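Local coordinates for protein Cwp19 (Clostridioides difficile, PDB 5OQ3) that is a cell-wall protein whose glycoside hydrolase domain, a TIM barrel making up this chain, probably acts in breaking down peptidoglycan, at residues 29-34 against 360-365; 33-38 against 70-75; 39-44 against 90-95; 120-125 against 188-193. One frame throughout, in Å; residues are numbered along the deposited sequence.

Overall arrangement
Interactions 1, 2 and 4 all belong to the eight-stranded parallel barrel. Interaction 1 closes it, joining the first strand to the last, and interaction 4 pairs the third with the fourth. In interaction 2 the chain leaving the first strand meets the second mainly through one glutamine instead of strand pairing. Interaction 4 is the deepest, its centre about 4 Å from that of the chain, against about 10 Å for interactions 1 and 2. In interactions 1 and 4 the chemistry is aromatic packing and backbone bonding, joined in interaction 4 by a buried aspartate. Interaction 3, about 19 Å out, joins two loops by apolar contacts and a water-mediated lysine, without direct hydrogen bonds between its segments.

Interaction 1. Residues 29-34 against 360-365; sequences AAWIST and MYFSAK
A non-proline cis peptide bond joins Phe362 to Ser363 beside Trp31. Before it the strands pair in parallel: Tyr361 N donates to Ala29 O at 2.9 Å and Trp31 N to Tyr361 O at 3.1 Å. Beyond the cis bond, the second segment still returns to the first strand, because Ala364 N reaches Trp31 O at 2.9 Å, at the start of helix 364-369.

Trp31 buries more surface here than any other residue. Its CG stands anti to the carbonyl carbon (chi1 -80°), which carries the indole across the neighbouring strand. Met360 CB sits over one face of the six-membered ring, 3.8 Å from its centroid, a CH-pi contact displaced toward the rim. At the ring edge, near the indole plane, come Phe362 N and Tyr361 O. Phe362 CB approaches Trp31 CE3 obliquely at 3.6 Å, from the side of the indole away from Met360, and the two rings are inclined at 57°. On the other face of the sheet, Ala364 CB packs on Ile32 CG1 at 3.8 Å, beside Leu61 of helix 47-63.

The indole is thus held between a methylene over one face and the Phe362 side chain coming obliquely from the other side, with peptide atoms at its edge, which should limit its rotation. Backbone hydrogen bonds close the barrel, while mainly apolar contacts fix the tryptophan that projects inward toward Trp122 and His188.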
# COMPACT_ATOMS: atom_id res chain seq x y z
N ALA A 29 -5.73 -3.19 -11.51
CA ALA A 29 -4.33 -3.05 -11.07
C ALA A 29 -3.80 -4.31 -10.47
O ALA A 29 -4.55 -5.12 -9.97
CB ALA A 29 -4.24 -1.92 -10.05
N ALA A 30 -2.49 -4.45 -10.52
CA ALA A 30 -1.80 -5.47 -9.77
C ALA A 30 -0.72 -4.82 -8.91
O ALA A 30 0.05 -4.00 -9.40
CB ALA A 30 -1.21 -6.52 -10.68
N TRP A 31 -0.63 -5.27 -7.66
CA TRP A 31 0.49 -4.92 -6.79
C TRP A 31 1.72 -5.72 -7.22
O TRP A 31 1.64 -6.95 -7.41
CB TRP A 31 0.17 -5.22 -5.31
CG TRP A 31 -0.66 -4.20 -4.63
CD1 TRP A 31 -0.25 -2.99 -4.17
CD2 TRP A 31 -2.02 -4.34 -4.19
NE1 TRP A 31 -1.28 -2.36 -3.55
CE2 TRP A 31 -2.35 -3.19 -3.48
CE3 TRP A 31 -2.97 -5.36 -4.28
CZ2 TRP A 31 -3.61 -2.98 -2.91
CZ3 TRP A 31 -4.19 -5.19 -3.69
CH2 TRP A 31 -4.50 -4.00 -3.02
N ILE A 32 2.85 -5.02 -7.32
CA ILE A 32 4.16 -5.63 -7.54
C ILE A 32 5.01 -5.22 -6.30
O ILE A 32 5.52 -4.12 -6.20
CB ILE A 32 4.78 -5.10 -8.86
CG1 ILE A 32 3.86 -5.48 -10.06
CG2 ILE A 32 6.20 -5.63 -9.06
CD1 ILE A 32 4.32 -4.94 -11.40
N SER A 33 5.08 -6.13 -5.36
CA SER A 33 5.80 -5.98 -4.11
C SER A 33 7.24 -6.36 -4.28
O SER A 33 7.58 -7.36 -4.92
CB SER A 33 5.12 -6.80 -3.01
OG SER A 33 5.73 -6.56 -1.76
N THR A 34 8.11 -5.54 -3.70
CA THR A 34 9.57 -5.71 -3.76
C THR A 34 10.16 -6.15 -2.41
O THR A 34 11.28 -6.67 -2.35
CB THR A 34 10.22 -4.39 -4.19
OG1 THR A 34 9.88 -3.37 -3.26
CG2 THR A 34 9.77 -3.99 -5.56
N MET A 360 -7.79 -4.05 -7.40
CA MET A 360 -6.36 -4.25 -7.32
C MET A 360 -6.10 -5.63 -6.80
O MET A 360 -6.71 -6.04 -5.86
CB MET A 360 -5.68 -3.19 -6.43
CG MET A 360 -5.95 -1.74 -6.77
SD MET A 360 -4.58 -0.69 -6.29
CE MET A 360 -4.94 0.74 -7.26
N TYR A 361 -5.21 -6.37 -7.47
CA TYR A 361 -4.96 -7.78 -7.20
C TYR A 361 -3.65 -7.94 -6.39
O TYR A 361 -2.59 -7.52 -6.86
CB TYR A 361 -4.83 -8.58 -8.50
CG TYR A 361 -6.18 -8.66 -9.19
CD1 TYR A 361 -7.06 -9.68 -8.89
CD2 TYR A 361 -6.59 -7.71 -10.11
CE1 TYR A 361 -8.29 -9.75 -9.50
CE2 TYR A 361 -7.84 -7.78 -10.72
CZ TYR A 361 -8.68 -8.81 -10.39
OH TYR A 361 -9.94 -8.91 -10.96
N PHE A 362 -3.75 -8.61 -5.26
CA PHE A 362 -2.60 -9.01 -4.47
C PHE A 362 -2.30 -10.47 -4.72
O PHE A 362 -3.03 -11.29 -4.19
CB PHE A 362 -2.76 -8.73 -2.98
CG PHE A 362 -1.41 -8.67 -2.30
CD1 PHE A 362 -0.80 -9.83 -1.79
CD2 PHE A 362 -0.66 -7.50 -2.35
CE1 PHE A 362 0.45 -9.78 -1.25
CE2 PHE A 362 0.62 -7.47 -1.81
CZ PHE A 362 1.17 -8.61 -1.27
N SER A 363 -1.24 -10.80 -5.48
CA SER A 363 -0.27 -9.90 -6.07
C SER A 363 0.06 -10.37 -7.49
O SER A 363 -0.42 -11.41 -7.94
CB SER A 363 1.00 -9.77 -5.20
OG SER A 363 1.75 -10.97 -5.22
N ALA A 364 0.91 -9.62 -8.16
CA ALA A 364 1.27 -9.89 -9.56
C ALA A 364 1.76 -11.30 -9.81
O ALA A 364 1.40 -11.90 -10.84
CB ALA A 364 2.30 -8.89 -10.01
N LYS A 365 2.59 -11.85 -8.90
CA LYS A 365 3.11 -13.19 -9.11
C LYS A 365 1.99 -14.24 -9.23
O LYS A 365 2.17 -15.28 -9.87
CB LYS A 365 4.08 -13.58 -7.99
CG LYS A 365 3.47 -13.81 -6.60
CD LYS A 365 4.60 -14.25 -5.66
CE LYS A 365 4.17 -14.29 -4.20
NZ LYS A 365 3.13 -15.32 -3.95

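Interaction 2. Residues 33-38 against 70-75; sequences STVYNL and VVQVRP
Gln72 OE1 is gripped by three donors from the chain that leaves the first strand. Ser33 OG gives the shortest bond, 2.7 Å to Gln72 OE1; Thr34 N follows at 2.9 Å and Val35 N at 3.1 Å. Their directions differ: Thr34 N lies in the plane of the side-chain carbonyl, Ser33 OG is tilted from it by 32°, and Val35 N sits above it. An extended glutamine chain, with CG anti to the backbone N (chi1 -166°), takes the amide across to this turn. Three bonds from successive residues fix the amide oxygen and the path of 33-35 together.

A fourth bond uses the glutamine backbone, Thr34 OG1 donating to Gln72 O at 2.8 Å. Thr34 OG1 also lies 3.5 Å from Pro75 CG, and beside it Val35 CB rests on Pro75 CB at 3.9 Å, so an apolar patch borders the polar cluster. Within the loop, Asn37 N bonds back to Thr34 O and keeps the turn compact.

The arrangement ties the beta-alpha loop after the first barrel strand to strand 68-74 and Pro75 beyond it. Trp122 of strand 118-123 packs against Ser33 and Gln72, while Tyr91 of helix 90-93 touches Val35 and Pro75.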
# COMPACT_ATOMS: atom_id res chain seq x y z
N SER A 33 5.08 -6.13 -5.36
CA SER A 33 5.80 -5.98 -4.11
C SER A 33 7.24 -6.36 -4.28
O SER A 33 7.58 -7.36 -4.92
CB SER A 33 5.12 -6.80 -3.01
OG SER A 33 5.73 -6.56 -1.76
N THR A 34 8.11 -5.54 -3.70
CA THR A 34 9.57 -5.71 -3.76
C THR A 34 10.16 -6.15 -2.41
O THR A 34 11.28 -6.67 -2.35
CB THR A 34 10.22 -4.39 -4.19
OG1 THR A 34 9.88 -3.37 -3.26
CG2 THR A 34 9.77 -3.99 -5.56
N VAL A 35 9.39 -6.01 -1.33
CA VAL A 35 9.86 -6.46 -0.02
C VAL A 35 10.02 -7.98 -0.05
O VAL A 35 9.17 -8.69 -0.59
CB VAL A 35 8.91 -5.99 1.11
CG1 VAL A 35 7.60 -6.78 1.11
CG2 VAL A 35 9.59 -6.13 2.47
N TYR A 36 11.17 -8.45 0.43
CA TYR A 36 11.54 -9.87 0.33
C TYR A 36 11.47 -10.39 -1.12
O TYR A 36 11.36 -11.58 -1.34
CB TYR A 36 10.70 -10.72 1.27
CG TYR A 36 10.89 -10.39 2.71
CD1 TYR A 36 12.15 -10.48 3.31
CD2 TYR A 36 9.81 -10.02 3.51
CE1 TYR A 36 12.34 -10.19 4.64
CE2 TYR A 36 9.99 -9.72 4.85
CZ TYR A 36 11.26 -9.81 5.40
OH TYR A 36 11.46 -9.54 6.72
N ASN A 37 11.62 -9.48 -2.10
CA ASN A 37 11.65 -9.86 -3.52
C ASN A 37 10.39 -10.66 -3.88
O ASN A 37 10.45 -11.58 -4.66
CB ASN A 37 12.96 -10.64 -3.80
CG ASN A 37 14.17 -9.76 -3.57
OD1 ASN A 37 14.67 -9.64 -2.45
ND2 ASN A 37 14.60 -9.06 -4.62
N LEU A 38 9.24 -10.28 -3.32
CA LEU A 38 8.03 -11.11 -3.46
C LEU A 38 7.60 -11.27 -4.93
O LEU A 38 7.46 -12.39 -5.42
CB LEU A 38 6.87 -10.51 -2.65
CG LEU A 38 5.58 -11.32 -2.66
CD1 LEU A 38 5.78 -12.61 -1.87
CD2 LEU A 38 4.37 -10.50 -2.15
N VAL A 70 1.18 -1.22 -9.63
CA VAL A 70 1.36 -0.52 -8.33
C VAL A 70 2.64 -1.11 -7.73
O VAL A 70 2.64 -2.25 -7.22
CB VAL A 70 0.16 -0.71 -7.40
CG1 VAL A 70 0.38 0.09 -6.11
CG2 VAL A 70 -1.14 -0.23 -8.07
N VAL A 71 3.76 -0.38 -7.89
CA VAL A 71 5.09 -0.96 -7.68
C VAL A 71 5.72 -0.36 -6.42
O VAL A 71 5.76 0.86 -6.30
CB VAL A 71 5.97 -0.68 -8.91
CG1 VAL A 71 7.35 -1.28 -8.70
CG2 VAL A 71 5.28 -1.26 -10.17
N GLN A 72 6.17 -1.20 -5.51
CA GLN A 72 6.69 -0.81 -4.19
C GLN A 72 8.09 -0.25 -4.31
O GLN A 72 9.06 -0.98 -4.35
CB GLN A 72 6.63 -2.04 -3.27
CG GLN A 72 6.81 -1.76 -1.80
CD GLN A 72 6.62 -2.99 -0.97
OE1 GLN A 72 6.91 -4.10 -1.44
NE2 GLN A 72 6.18 -2.82 0.28
N VAL A 73 8.16 1.08 -4.38
CA VAL A 73 9.41 1.80 -4.53
C VAL A 73 10.11 2.10 -3.20
O VAL A 73 11.28 2.44 -3.19
CB VAL A 73 9.25 3.08 -5.36
CG1 VAL A 73 8.72 2.78 -6.77
CG2 VAL A 73 8.42 4.16 -4.69
N ARG A 74 9.34 2.03 -2.11
CA ARG A 74 9.86 2.20 -0.72
C ARG A 74 9.31 1.07 0.14
O ARG A 74 8.36 1.27 0.89
CB ARG A 74 9.42 3.54 -0.15
CG ARG A 74 9.87 3.84 1.28
CD ARG A 74 9.18 5.09 1.77
NE ARG A 74 9.39 5.35 3.18
CZ ARG A 74 10.35 6.12 3.68
NH1 ARG A 74 11.25 6.67 2.91
NH2 ARG A 74 10.36 6.37 5.01
N PRO A 75 9.95 -0.11 0.05
CA PRO A 75 9.51 -1.20 0.90
C PRO A 75 9.96 -1.11 2.34
O PRO A 75 9.29 -1.68 3.21
CB PRO A 75 10.14 -2.42 0.25
CG PRO A 75 11.34 -1.92 -0.45
CD PRO A 75 10.90 -0.58 -0.97

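Interaction 3. Residues 39-44 against 90-95; sequences DWPKTK and EYLTGT
Trp40 and Pro41 form the buried side of this contact with Leu92, whereas Lys44 runs along its solvent side to a water. On the buried side, the peptide bond between Trp40 and Pro41 is cis, and the proline ring folds back so that Pro41 CB lies 3.7 Å above the centre of the Trp40 ring plane. Leu92 CD2 approaches both residues, 4.3 Å from Trp40 CH2 and 4.5 Å from Pro41 CG. Pro41 CG also rests 3.8 Å from Tyr91 O, a carbonyl that accepts a hydrogen bond from Asn37. The polar end of Trp40, NE1, bonds to the backbone of Gln50, and Pro104 and Leu108 of helix 104-114 also pack on Trp40.

The solvent side is made differently. Lys44 CA comes within 3.3 Å of Leu92 O, a weak CA-H...O contact bent to 128° at the hydrogen. From there the extended lysine chain, with CG beside the backbone N (chi1 -68°), passes Tyr91 O and then Gly94 with its methylenes. Direct hydrogen bonds are absent between the segments; instead Lys44 NZ donates to a water at 2.9 Å, and that water donates to Glu90 O at 3.0 Å. The ammonium group therefore meets the short helix through solvent.

Gly94, with positive phi, follows the weakly bonded helix 90-93, and Thr93 OG1 accepts from Thr95 N in an ST turn. The contact as a whole joins two beta-alpha loops of a TIM barrel, those following the first and second strands.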
# COMPACT_ATOMS: atom_id res chain seq x y z
N ASP A 39 7.38 -10.15 -5.60
CA ASP A 39 6.98 -10.15 -6.99
C ASP A 39 8.10 -9.80 -7.97
O ASP A 39 8.13 -10.34 -9.05
CB ASP A 39 5.85 -9.15 -7.24
CG ASP A 39 4.57 -9.48 -6.49
OD1 ASP A 39 4.02 -10.58 -6.67
OD2 ASP A 39 4.12 -8.68 -5.64
N TRP A 40 8.95 -8.84 -7.60
CA TRP A 40 10.06 -8.38 -8.44
C TRP A 40 11.08 -7.66 -7.53
O TRP A 40 10.64 -7.00 -6.57
CB TRP A 40 9.55 -7.40 -9.51
CG TRP A 40 10.63 -6.91 -10.41
CD1 TRP A 40 11.16 -7.54 -11.49
CD2 TRP A 40 11.41 -5.72 -10.21
NE1 TRP A 40 12.19 -6.81 -12.00
CE2 TRP A 40 12.36 -5.68 -11.23
CE3 TRP A 40 11.37 -4.67 -9.27
CZ2 TRP A 40 13.29 -4.65 -11.34
CZ3 TRP A 40 12.31 -3.64 -9.39
CH2 TRP A 40 13.27 -3.66 -10.40
N PRO A 41 12.38 -7.74 -7.80
CA PRO A 41 13.02 -8.65 -8.77
C PRO A 41 13.28 -10.01 -8.17
O PRO A 41 13.54 -10.10 -6.97
CB PRO A 41 14.35 -7.94 -9.06
CG PRO A 41 14.69 -7.26 -7.79
CD PRO A 41 13.37 -6.84 -7.17
N LYS A 42 13.23 -11.06 -8.99
CA LYS A 42 13.54 -12.41 -8.52
C LYS A 42 15.05 -12.52 -8.31
O LYS A 42 15.49 -13.23 -7.39
CB LYS A 42 13.07 -13.42 -9.55
CG LYS A 42 13.11 -14.88 -9.13
CD LYS A 42 12.94 -15.79 -10.35
CE LYS A 42 11.87 -16.85 -10.14
NZ LYS A 42 12.15 -17.76 -9.00
N THR A 43 15.83 -11.86 -9.16
CA THR A 43 17.30 -11.95 -9.15
C THR A 43 17.92 -10.67 -8.58
O THR A 43 17.46 -9.58 -8.91
CB THR A 43 17.82 -12.15 -10.59
OG1 THR A 43 17.17 -13.29 -11.19
CG2 THR A 43 19.33 -12.36 -10.61
N LYS A 44 18.92 -10.82 -7.71
CA LYS A 44 19.69 -9.69 -7.19
C LYS A 44 21.00 -9.58 -7.97
O LYS A 44 21.45 -10.56 -8.51
CB LYS A 44 19.99 -9.90 -5.70
CG LYS A 44 18.74 -9.83 -4.85
CD LYS A 44 18.99 -10.32 -3.44
CE LYS A 44 17.67 -10.59 -2.75
NZ LYS A 44 17.81 -11.11 -1.37
N GLU A 90 17.91 -2.71 -0.19
CA GLU A 90 18.64 -3.96 -0.14
C GLU A 90 18.05 -5.01 -1.06
O GLU A 90 18.73 -6.00 -1.36
CB GLU A 90 18.63 -4.51 1.27
CG GLU A 90 17.31 -5.10 1.72
CD GLU A 90 17.14 -5.12 3.21
OE1 GLU A 90 17.28 -6.22 3.80
OE2 GLU A 90 16.93 -4.05 3.81
N TYR A 91 16.81 -4.84 -1.53
CA TYR A 91 16.21 -5.93 -2.33
C TYR A 91 16.73 -5.96 -3.77
O TYR A 91 16.48 -6.91 -4.46
CB TYR A 91 14.68 -5.91 -2.25
CG TYR A 91 14.23 -5.99 -0.78
CD1 TYR A 91 14.49 -7.13 -0.02
CD2 TYR A 91 13.66 -4.90 -0.14
CE1 TYR A 91 14.17 -7.18 1.31
CE2 TYR A 91 13.30 -4.95 1.21
CZ TYR A 91 13.56 -6.09 1.94
OH TYR A 91 13.22 -6.14 3.29
N LEU A 92 17.47 -4.94 -4.19
CA LEU A 92 18.11 -4.95 -5.51
C LEU A 92 19.42 -5.74 -5.53
O LEU A 92 19.70 -6.44 -6.51
CB LEU A 92 18.38 -3.51 -5.98
CG LEU A 92 17.07 -2.76 -6.34
CD1 LEU A 92 17.25 -1.25 -6.30
CD2 LEU A 92 16.55 -3.20 -7.72
N THR A 93 20.22 -5.57 -4.49
CA THR A 93 21.59 -6.15 -4.43
C THR A 93 21.90 -7.16 -3.29
O THR A 93 22.82 -7.90 -3.36
CB THR A 93 22.63 -5.02 -4.29
OG1 THR A 93 22.39 -4.35 -3.04
CG2 THR A 93 22.49 -4.06 -5.46
N GLY A 94 21.03 -7.06 -2.25
CA GLY A 94 21.28 -7.83 -1.01
C GLY A 94 21.83 -6.95 0.10
O GLY A 94 21.93 -7.41 1.22
N THR A 95 22.23 -5.72 -0.21
CA THR A 95 22.86 -4.80 0.76
C THR A 95 22.21 -3.41 0.77
O THR A 95 22.21 -2.74 -0.28
CB THR A 95 24.38 -4.66 0.42
OG1 THR A 95 24.97 -5.95 0.42
CG2 THR A 95 25.09 -3.76 1.43
O HOH W 1 17.94 -8.58 0.05

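Interaction 4. Residues 120-125 against 188-193; sequences HAWFNP and HFDDYF
Trp122 lies with one indole face against the edge of His188, an edge-to-face pair with His188 CD2 nearest. The five-membered ring of Trp122 and the imidazole have centroids 5.3 Å apart and planes at 74°. The strands pair in parallel: His188 N bonds to Ala121 O at 2.8 Å, and Phe123 N to His188 O, also at 2.8 Å. The farther end of the His188 ring, ND1, is held by Tyr286 OH, which bonds to His120 as well.

Setting CG anti to the backbone N (chi1 159°) brings Trp122 NE1 2.9 Å from Asp190 OD1. Asp190 OD1 lies near the indole plane, while the carboxylate, turned 69° against it, is met by the N-H from above. Asp190 OD2 continues through a water to Asn124 ND2; a second water links Asn124 OD1, which also accepts from Arg127 N, to Tyr192 O. On the opposite sheet face, Phe123 CB packs 3.9 Å from Phe189 CE1, and Pro125 CG lies over the Phe189 ring. Buried Phe123 O has a CA-H...O contact from Phe189 CA at 3.5 Å, but no hydrogen-bond donor.

Aromatic and acidic residues gathered at the C-terminal ends of adjacent strands are characteristic of the active-site end of TIM-barrel glycoside hydrolases.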
# COMPACT_ATOMS: atom_id res chain seq x y z
N HIS A 120 1.66 3.46 -10.53
CA HIS A 120 1.50 4.05 -9.20
C HIS A 120 2.69 3.63 -8.35
O HIS A 120 2.96 2.45 -8.18
CB HIS A 120 0.21 3.64 -8.52
CG HIS A 120 -1.03 4.17 -9.17
ND1 HIS A 120 -2.22 4.32 -8.49
CD2 HIS A 120 -1.26 4.63 -10.43
CE1 HIS A 120 -3.12 4.81 -9.32
NE2 HIS A 120 -2.58 5.00 -10.50
N ALA A 121 3.42 4.60 -7.82
CA ALA A 121 4.54 4.38 -6.91
C ALA A 121 4.02 4.13 -5.51
O ALA A 121 3.36 5.01 -4.93
CB ALA A 121 5.47 5.59 -6.93
N TRP A 122 4.33 2.94 -4.97
CA TRP A 122 3.88 2.52 -3.68
C TRP A 122 5.00 2.70 -2.63
O TRP A 122 6.12 2.22 -2.81
CB TRP A 122 3.37 1.10 -3.79
CG TRP A 122 3.26 0.20 -2.61
CD1 TRP A 122 3.14 0.56 -1.28
CD2 TRP A 122 3.16 -1.21 -2.65
NE1 TRP A 122 3.04 -0.57 -0.51
CE2 TRP A 122 3.06 -1.66 -1.32
CE3 TRP A 122 3.21 -2.16 -3.67
CZ2 TRP A 122 2.96 -3.02 -0.99
CZ3 TRP A 122 3.13 -3.52 -3.34
CH2 TRP A 122 3.01 -3.93 -2.01
N PHE A 123 4.62 3.36 -1.55
CA PHE A 123 5.51 3.67 -0.42
C PHE A 123 4.95 3.09 0.88
O PHE A 123 3.73 3.15 1.13
CB PHE A 123 5.61 5.18 -0.23
CG PHE A 123 6.12 5.94 -1.42
CD1 PHE A 123 5.26 6.34 -2.46
CD2 PHE A 123 7.42 6.40 -1.45
CE1 PHE A 123 5.73 7.05 -3.53
CE2 PHE A 123 7.89 7.11 -2.53
CZ PHE A 123 7.04 7.47 -3.57
N ASN A 124 5.85 2.59 1.74
CA ASN A 124 5.53 2.28 3.13
C ASN A 124 6.06 3.46 3.97
O ASN A 124 7.26 3.69 3.99
CB ASN A 124 6.12 0.94 3.53
CG ASN A 124 5.82 0.57 4.96
OD1 ASN A 124 5.94 1.42 5.87
ND2 ASN A 124 5.49 -0.72 5.19
N PRO A 125 5.19 4.27 4.61
CA PRO A 125 5.72 5.49 5.22
C PRO A 125 6.64 5.27 6.44
O PRO A 125 7.69 5.91 6.52
CB PRO A 125 4.44 6.27 5.61
CG PRO A 125 3.34 5.27 5.60
CD PRO A 125 3.72 4.23 4.62
N HIS A 188 0.80 5.72 -3.91
CA HIS A 188 0.02 4.74 -3.20
C HIS A 188 0.67 4.39 -1.86
O HIS A 188 1.89 4.12 -1.83
CB HIS A 188 -0.03 3.48 -4.05
CG HIS A 188 -0.84 2.34 -3.51
ND1 HIS A 188 -2.14 2.13 -3.90
CD2 HIS A 188 -0.51 1.32 -2.70
CE1 HIS A 188 -2.59 1.03 -3.32
NE2 HIS A 188 -1.62 0.52 -2.58
N PHE A 189 -0.11 4.39 -0.77
CA PHE A 189 0.32 3.79 0.51
C PHE A 189 -0.52 2.55 0.74
O PHE A 189 -1.72 2.56 0.45
CB PHE A 189 0.10 4.74 1.72
CG PHE A 189 0.95 6.00 1.75
CD1 PHE A 189 1.98 6.29 0.83
CD2 PHE A 189 0.75 6.88 2.77
CE1 PHE A 189 2.73 7.46 0.93
CE2 PHE A 189 1.52 8.02 2.89
CZ PHE A 189 2.49 8.31 1.98
N ASP A 190 0.10 1.51 1.29
CA ASP A 190 -0.64 0.33 1.71
C ASP A 190 -1.07 0.47 3.17
O ASP A 190 -1.34 1.59 3.64
CB ASP A 190 0.09 -0.97 1.36
CG ASP A 190 1.41 -1.15 2.07
OD1 ASP A 190 2.16 -0.15 2.19
OD2 ASP A 190 1.78 -2.30 2.41
N ASP A 191 -1.19 -0.62 3.91
CA ASP A 191 -2.06 -0.66 5.08
C ASP A 191 -1.35 -0.50 6.42
O ASP A 191 -2.01 -0.61 7.45
CB ASP A 191 -2.86 -1.98 5.08
CG ASP A 191 -1.97 -3.23 4.96
OD1 ASP A 191 -1.28 -3.45 3.91
OD2 ASP A 191 -1.97 -4.02 5.93
N TYR A 192 -0.05 -0.18 6.42
CA TYR A 192 0.72 -0.12 7.65
C TYR A 192 0.82 1.32 8.15
O TYR A 192 1.32 2.21 7.45
CB TYR A 192 2.10 -0.75 7.52
CG TYR A 192 2.07 -2.20 7.10
CD1 TYR A 192 1.74 -3.19 8.01
CD2 TYR A 192 2.35 -2.57 5.79
CE1 TYR A 192 1.71 -4.52 7.64
CE2 TYR A 192 2.32 -3.91 5.41
CZ TYR A 192 2.01 -4.86 6.34
OH TYR A 192 1.97 -6.17 5.95
N PHE A 193 0.36 1.51 9.38
CA PHE A 193 0.39 2.78 10.01
C PHE A 193 1.05 2.61 11.38
O PHE A 193 2.19 2.18 11.43
CB PHE A 193 -1.03 3.41 10.01
CG PHE A 193 -1.52 3.68 8.64
CD1 PHE A 193 -1.10 4.80 7.98
CD2 PHE A 193 -2.27 2.72 7.96
CE1 PHE A 193 -1.50 5.05 6.71
CE2 PHE A 193 -2.66 2.96 6.68
CZ PHE A 193 -2.28 4.12 6.05
O HOH W 2 4.08 2.39 7.53
O HOH W 3 4.58 -1.99 2.72